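Local coordinates for protein putative angiotensinogen (PDB 5INW) that is a lamprey angiotensinogen of the serpin family, which binds heparin and inhibits thrombin, with heparin promoting the inhibition through a template mechanism, at residues 356-361 with 393-398; 241-246 with 411-416. The protein carries 1 engineered substitution. All coordinates share one frame; numbering follows the deposited sequence.

Both contacts belong to the large central sheet of the cleaved serpin, and their centres lie about 10 Å apart. Contact 1 pairs strands 345-359 and 389-401. Contact 2 pairs strand 238-251 with strand 405-417, the cleaved reactive loop inserted into the sheet. Strands 389-401 and 405-417 are neighbours, so the four segments lie side by side. The contacts are joined directly. E411 N is 2.9 Å from K396 O, a probable backbone hydrogen bond. T412 OG1 is 3.0 Å from H395 ND1, also a probable hydrogen bond. S109, S112 and N244 join this polar cluster, which probably corresponds to the shutter region of serpins.

Contact 1 (356-361 with 393-398); sequences VSYDLK and ITHKSV
Y358 and H395 are a hydrogen-bonded antiparallel pair, and their side chains stand on the same face, under strand 106-108 and helix 110-122. They meet at their margins rather than stacking. Y358 CD2 comes to the edge of the imidazole, near its plane, at 4.2 Å from H395 CD2. The carbonyl oxygen of H395 in turn lies at the edge of the phenol ring. It also takes the backbone bond from Y358 N, at 2.8 Å to H395 O. H395 N returns a bond to Y358 O.

L360 closes the pairing where the strand ends. Its N donates to I393 O at 3.1 Å. CG turned opposite the carbonyl carbon (chi1 -61°) sends CD1 over the neighbouring strand, 3.7 Å from H395 CB. The same methyl meets I393 CG2 at 4.0 Å, the two side chains crossing at about a right angle. Cutting L360 back to an alanine would remove CD1 and is likely to leave a gap beside H395 CB and I393 CG2. On the other face, S357 OG rests against K396 CG at 3.6 Å.

The polar ends on the covered face find partners beyond the two strands. Y358 OH and S397 OG bond to F107 N and F107 O. The imidazole bonds to T412 OG1 through ND1 and to the backbone N of S109 through NE2. Since S109 N must donate, NE2 probably acts as acceptor, which is consistent with a neutral ring protonated on ND1.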
loop_
_atom_site.group_PDB
_atom_site.type_symbol
_atom_site.label_atom_id
_atom_site.label_comp_id
_atom_site.label_asym_id
_atom_site.label_seq_id
_atom_site.Cartn_x
_atom_site.Cartn_y
_atom_site.Cartn_z
ATOM N N VAL A 356 -4.312 4.936 8.917
ATOM C CA VAL A 356 -3.418 6.078 8.624
ATOM C C VAL A 356 -3.954 6.786 7.390
ATOM O O VAL A 356 -4.471 6.131 6.501
ATOM C CB VAL A 356 -2.009 5.546 8.312
ATOM C CG1 VAL A 356 -1.046 6.686 8.001
ATOM C CG2 VAL A 356 -1.503 4.639 9.449
ATOM N N SER A 357 -3.835 8.103 7.313
ATOM C CA SER A 357 -4.226 8.844 6.095
ATOM C C SER A 357 -3.075 9.664 5.619
ATOM O O SER A 357 -2.301 10.161 6.404
ATOM C CB SER A 357 -5.395 9.771 6.355
ATOM O OG SER A 357 -6.501 9.029 6.759
ATOM N N TYR A 358 -3.007 9.890 4.320
ATOM C CA TYR A 358 -2.008 10.768 3.767
ATOM C C TYR A 358 -2.591 11.654 2.698
ATOM O O TYR A 358 -3.617 11.350 2.091
ATOM C CB TYR A 358 -0.861 9.978 3.182
ATOM C CG TYR A 358 -0.150 8.985 4.106
ATOM C CD1 TYR A 358 0.907 9.381 4.901
ATOM C CD2 TYR A 358 -0.500 7.641 4.097
ATOM C CE1 TYR A 358 1.586 8.489 5.683
ATOM C CE2 TYR A 358 0.169 6.728 4.871
ATOM C CZ TYR A 358 1.214 7.155 5.673
ATOM O OH TYR A 358 1.876 6.248 6.471
ATOM N N ASP A 359 -1.955 12.815 2.541
ATOM C CA ASP A 359 -2.058 13.647 1.348
ATOM C C ASP A 359 -0.642 13.507 0.751
ATOM O O ASP A 359 0.336 13.776 1.419
ATOM C CB ASP A 359 -2.426 15.066 1.756
ATOM C CG ASP A 359 -2.417 16.035 0.595
ATOM O OD1 ASP A 359 -1.355 16.241 -0.025
ATOM O OD2 ASP A 359 -3.477 16.631 0.322
ATOM N N LEU A 360 -0.533 13.013 -0.465
ATOM C CA LEU A 360 0.759 12.566 -0.954
ATOM C C LEU A 360 1.456 13.595 -1.843
ATOM O O LEU A 360 2.541 13.322 -2.370
ATOM C CB LEU A 360 0.578 11.280 -1.757
ATOM C CG LEU A 360 0.016 10.069 -1.038
ATOM C CD1 LEU A 360 -0.142 8.904 -2.012
ATOM C CD2 LEU A 360 0.937 9.697 0.090
ATOM N N LYS A 361 0.837 14.768 -2.011
ATOM C CA LYS A 361 1.278 15.742 -3.001
ATOM C C LYS A 361 2.758 16.113 -2.823
ATOM O O LYS A 361 3.542 16.059 -3.752
ATOM C CB LYS A 361 0.356 16.955 -2.970
ATOM C CG LYS A 361 0.856 18.132 -3.777
ATOM C CD LYS A 361 -0.223 19.166 -4.083
ATOM C CE LYS A 361 0.419 20.518 -4.406
ATOM N NZ LYS A 361 -0.504 21.479 -5.099
ATOM N N ILE A 393 -4.259 14.086 -4.364
ATOM C CA ILE A 393 -4.086 12.637 -4.193
ATOM C C ILE A 393 -4.047 12.196 -2.735
ATOM O O ILE A 393 -3.140 12.544 -2.009
ATOM C CB ILE A 393 -2.768 12.165 -4.793
ATOM C CG1 ILE A 393 -2.727 12.462 -6.276
ATOM C CG2 ILE A 393 -2.593 10.676 -4.598
ATOM C CD1 ILE A 393 -1.497 11.890 -6.968
ATOM N N THR A 394 -5.040 11.446 -2.311
ATOM C CA THR A 394 -5.072 10.962 -0.948
ATOM C C THR A 394 -4.717 9.493 -0.979
ATOM O O THR A 394 -4.762 8.872 -2.025
ATOM C CB THR A 394 -6.430 11.267 -0.259
ATOM O OG1 THR A 394 -7.534 10.907 -1.096
ATOM C CG2 THR A 394 -6.537 12.743 -0.046
ATOM N N HIS A 395 -4.269 8.981 0.156
ATOM C CA HIS A 395 -4.036 7.572 0.344
ATOM C C HIS A 395 -4.448 7.272 1.744
ATOM O O HIS A 395 -4.095 7.963 2.630
ATOM C CB HIS A 395 -2.590 7.184 0.123
ATOM C CG HIS A 395 -2.376 5.718 0.206
ATOM N ND1 HIS A 395 -2.641 4.868 -0.841
ATOM C CD2 HIS A 395 -2.032 4.932 1.243
ATOM C CE1 HIS A 395 -2.431 3.626 -0.460
ATOM N NE2 HIS A 395 -2.053 3.641 0.798
ATOM N N LYS A 396 -5.250 6.251 1.921
ATOM C CA LYS A 396 -5.834 5.884 3.218
ATOM C C LYS A 396 -5.669 4.355 3.347
ATOM O O LYS A 396 -5.873 3.608 2.366
ATOM C CB LYS A 396 -7.296 6.304 3.200
ATOM C CG LYS A 396 -7.922 6.562 4.545
ATOM C CD LYS A 396 -8.510 5.294 5.208
ATOM C CE LYS A 396 -8.994 5.567 6.635
ATOM N NZ LYS A 396 -10.162 4.722 6.995
ATOM N N SER A 397 -5.238 3.871 4.507
ATOM C CA SER A 397 -5.031 2.414 4.700
ATOM C C SER A 397 -5.320 1.928 6.100
ATOM O O SER A 397 -5.227 2.694 7.021
ATOM C CB SER A 397 -3.602 2.053 4.322
ATOM O OG SER A 397 -2.741 2.802 5.152
ATOM N N VAL A 398 -5.679 0.661 6.253
ATOM C CA VAL A 398 -5.976 0.080 7.554
ATOM C C VAL A 398 -5.314 -1.294 7.744
ATOM O O VAL A 398 -5.269 -2.077 6.812
ATOM C CB VAL A 398 -7.476 -0.121 7.754
ATOM C CG1 VAL A 398 -7.773 -0.529 9.213
ATOM C CG2 VAL A 398 -8.241 1.129 7.400
#

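Contact 2 (241-246 with 411-416)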
loop_
_atom_site.group_PDB
_atom_site.type_symbol
_atom_site.label_atom_id
_atom_site.label_comp_id
_atom_site.label_asym_id
_atom_site.label_seq_id
_atom_site.Cartn_x
_atom_site.Cartn_y
_atom_site.Cartn_z
ATOM N N VAL A 241 -12.033 11.695 -11.431
ATOM C CA VAL A 241 -11.578 11.111 -10.179
ATOM C C VAL A 241 -11.157 9.684 -10.455
ATOM O O VAL A 241 -11.960 8.932 -10.954
ATOM C CB VAL A 241 -12.701 11.105 -9.136
ATOM C CG1 VAL A 241 -12.212 10.491 -7.830
ATOM C CG2 VAL A 241 -13.126 12.520 -8.891
ATOM N N ILE A 242 -9.935 9.311 -10.098
ATOM C CA ILE A 242 -9.394 7.967 -10.312
ATOM C C ILE A 242 -9.298 7.328 -8.958
ATOM O O ILE A 242 -8.916 7.966 -8.038
ATOM C CB ILE A 242 -7.966 8.042 -10.899
ATOM C CG1 ILE A 242 -8.034 8.577 -12.339
ATOM C CG2 ILE A 242 -7.254 6.699 -10.907
ATOM C CD1 ILE A 242 -6.723 9.142 -12.837
ATOM N N VAL A 243 -9.640 6.055 -8.869
ATOM C CA VAL A 243 -9.704 5.338 -7.583
ATOM C C VAL A 243 -9.063 3.983 -7.738
ATOM O O VAL A 243 -9.375 3.236 -8.660
ATOM C CB VAL A 243 -11.172 5.105 -7.162
ATOM C CG1 VAL A 243 -11.268 4.086 -6.049
ATOM C CG2 VAL A 243 -11.821 6.425 -6.802
ATOM N N ASN A 244 -8.138 3.677 -6.862
ATOM C CA ASN A 244 -7.743 2.293 -6.643
ATOM C C ASN A 244 -8.124 1.952 -5.215
ATOM O O ASN A 244 -7.892 2.724 -4.283
ATOM C CB ASN A 244 -6.231 2.055 -6.786
ATOM C CG ASN A 244 -5.876 0.645 -6.474
ATOM O OD1 ASN A 244 -5.682 0.276 -5.317
ATOM N ND2 ASN A 244 -5.956 -0.200 -7.482
ATOM N N VAL A 245 -8.665 0.766 -5.072
ATOM C CA VAL A 245 -8.723 0.104 -3.788
ATOM C C VAL A 245 -8.069 -1.270 -3.877
ATOM O O VAL A 245 -8.121 -1.923 -4.903
ATOM C CB VAL A 245 -10.157 -0.072 -3.285
ATOM C CG1 VAL A 245 -10.839 1.256 -3.342
ATOM C CG2 VAL A 245 -10.908 -1.088 -4.124
ATOM N N ILE A 246 -7.614 -1.739 -2.727
ATOM C CA ILE A 246 -6.980 -3.024 -2.596
ATOM C C ILE A 246 -7.282 -3.549 -1.213
ATOM O O ILE A 246 -7.187 -2.822 -0.216
ATOM C CB ILE A 246 -5.520 -2.843 -2.903
ATOM C CG1 ILE A 246 -4.723 -4.085 -2.702
ATOM C CG2 ILE A 246 -4.922 -1.743 -2.049
ATOM C CD1 ILE A 246 -3.383 -3.871 -3.384
ATOM N N GLU A 411 -6.750 2.527 -0.132
ATOM C CA GLU A 411 -7.592 3.311 -1.045
ATOM C C GLU A 411 -6.764 4.497 -1.504
ATOM O O GLU A 411 -6.316 5.272 -0.659
ATOM C CB GLU A 411 -8.697 3.920 -0.237
ATOM C CG GLU A 411 -9.530 2.969 0.605
ATOM C CD GLU A 411 -10.614 3.688 1.388
ATOM O OE1 GLU A 411 -10.470 4.898 1.715
ATOM O OE2 GLU A 411 -11.617 3.019 1.696
ATOM N N THR A 412 -6.547 4.623 -2.810
ATOM C CA THR A 412 -5.935 5.801 -3.372
ATOM C C THR A 412 -6.950 6.499 -4.256
ATOM O O THR A 412 -7.579 5.878 -5.097
ATOM C CB THR A 412 -4.781 5.397 -4.225
ATOM O OG1 THR A 412 -3.975 4.497 -3.454
ATOM C CG2 THR A 412 -3.986 6.604 -4.689
ATOM N N VAL A 413 -7.077 7.804 -4.061
ATOM C CA VAL A 413 -7.995 8.646 -4.781
ATOM C C VAL A 413 -7.201 9.783 -5.436
ATOM O O VAL A 413 -6.437 10.452 -4.765
ATOM C CB VAL A 413 -9.084 9.207 -3.836
ATOM C CG1 VAL A 413 -10.043 10.118 -4.583
ATOM C CG2 VAL A 413 -9.862 8.087 -3.259
ATOM N N VAL A 414 -7.476 10.056 -6.722
ATOM C CA VAL A 414 -6.838 11.135 -7.474
ATOM C C VAL A 414 -7.918 12.029 -8.015
ATOM O O VAL A 414 -8.879 11.544 -8.575
ATOM C CB VAL A 414 -6.040 10.588 -8.656
ATOM C CG1 VAL A 414 -5.247 11.707 -9.323
ATOM C CG2 VAL A 414 -5.068 9.495 -8.194
ATOM N N GLY A 415 -7.800 13.334 -7.831
ATOM C CA GLY A 415 -8.840 14.243 -8.323
ATOM C C GLY A 415 -8.209 15.070 -9.392
ATOM O O GLY A 415 -7.133 15.635 -9.161
ATOM N N ILE A 416 -8.857 15.167 -10.545
ATOM C CA ILE A 416 -8.327 15.898 -11.660
ATOM C C ILE A 416 -9.260 17.091 -11.957
ATOM O O ILE A 416 -10.436 16.900 -12.117
ATOM C CB ILE A 416 -8.256 15.010 -12.933
ATOM C CG1 ILE A 416 -7.631 13.638 -12.687
ATOM C CG2 ILE A 416 -7.499 15.711 -14.080
ATOM C CD1 ILE A 416 -6.140 13.591 -12.769
#
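N244 stands beside T412, and its carboxamide is the flat side chain of this contact. N244 OD1 bonds to S112 OG, and N244 ND2 bonds to N174 OD1. T412 OG1 bonds to S112 OG as well. These bonds fix the turn of the buried carboxamide. Behind it the backbones pair: N244 N reaches T412 O at 2.9 Å, and T412 N returns to N244 O at 2.8 Å. I242 and V414 form the same two-way pair. This is the loop-inserted sheet of a cleaved serpin: 411-416 belongs to the reactive loop, now an antiparallel strand beside 241-246.

On one face of the sheet stand V241, V243, V245, V413 and E411. On the other stand I242, N244, T412 and V414. I242, N244 and T412 pack under helix 110-122, while V414 meets V390 and I393. N244 and T412 carry the polar part of the face under helix 110-122. One apolar pair follows the register: I242 CB lies 3.9 Å from V414 CB. Strand 168-179 continues the sheet beyond 241-246.

V241 makes a diagonal contact with V413 on the opposite face from N244. Its CG1 stands opposite its own backbone N (chi1 -180°), which directs this methyl across to the inserted strand. There V241 CG1 lies 3.9 Å from V413 CG1 and 3.6 Å from V414 O.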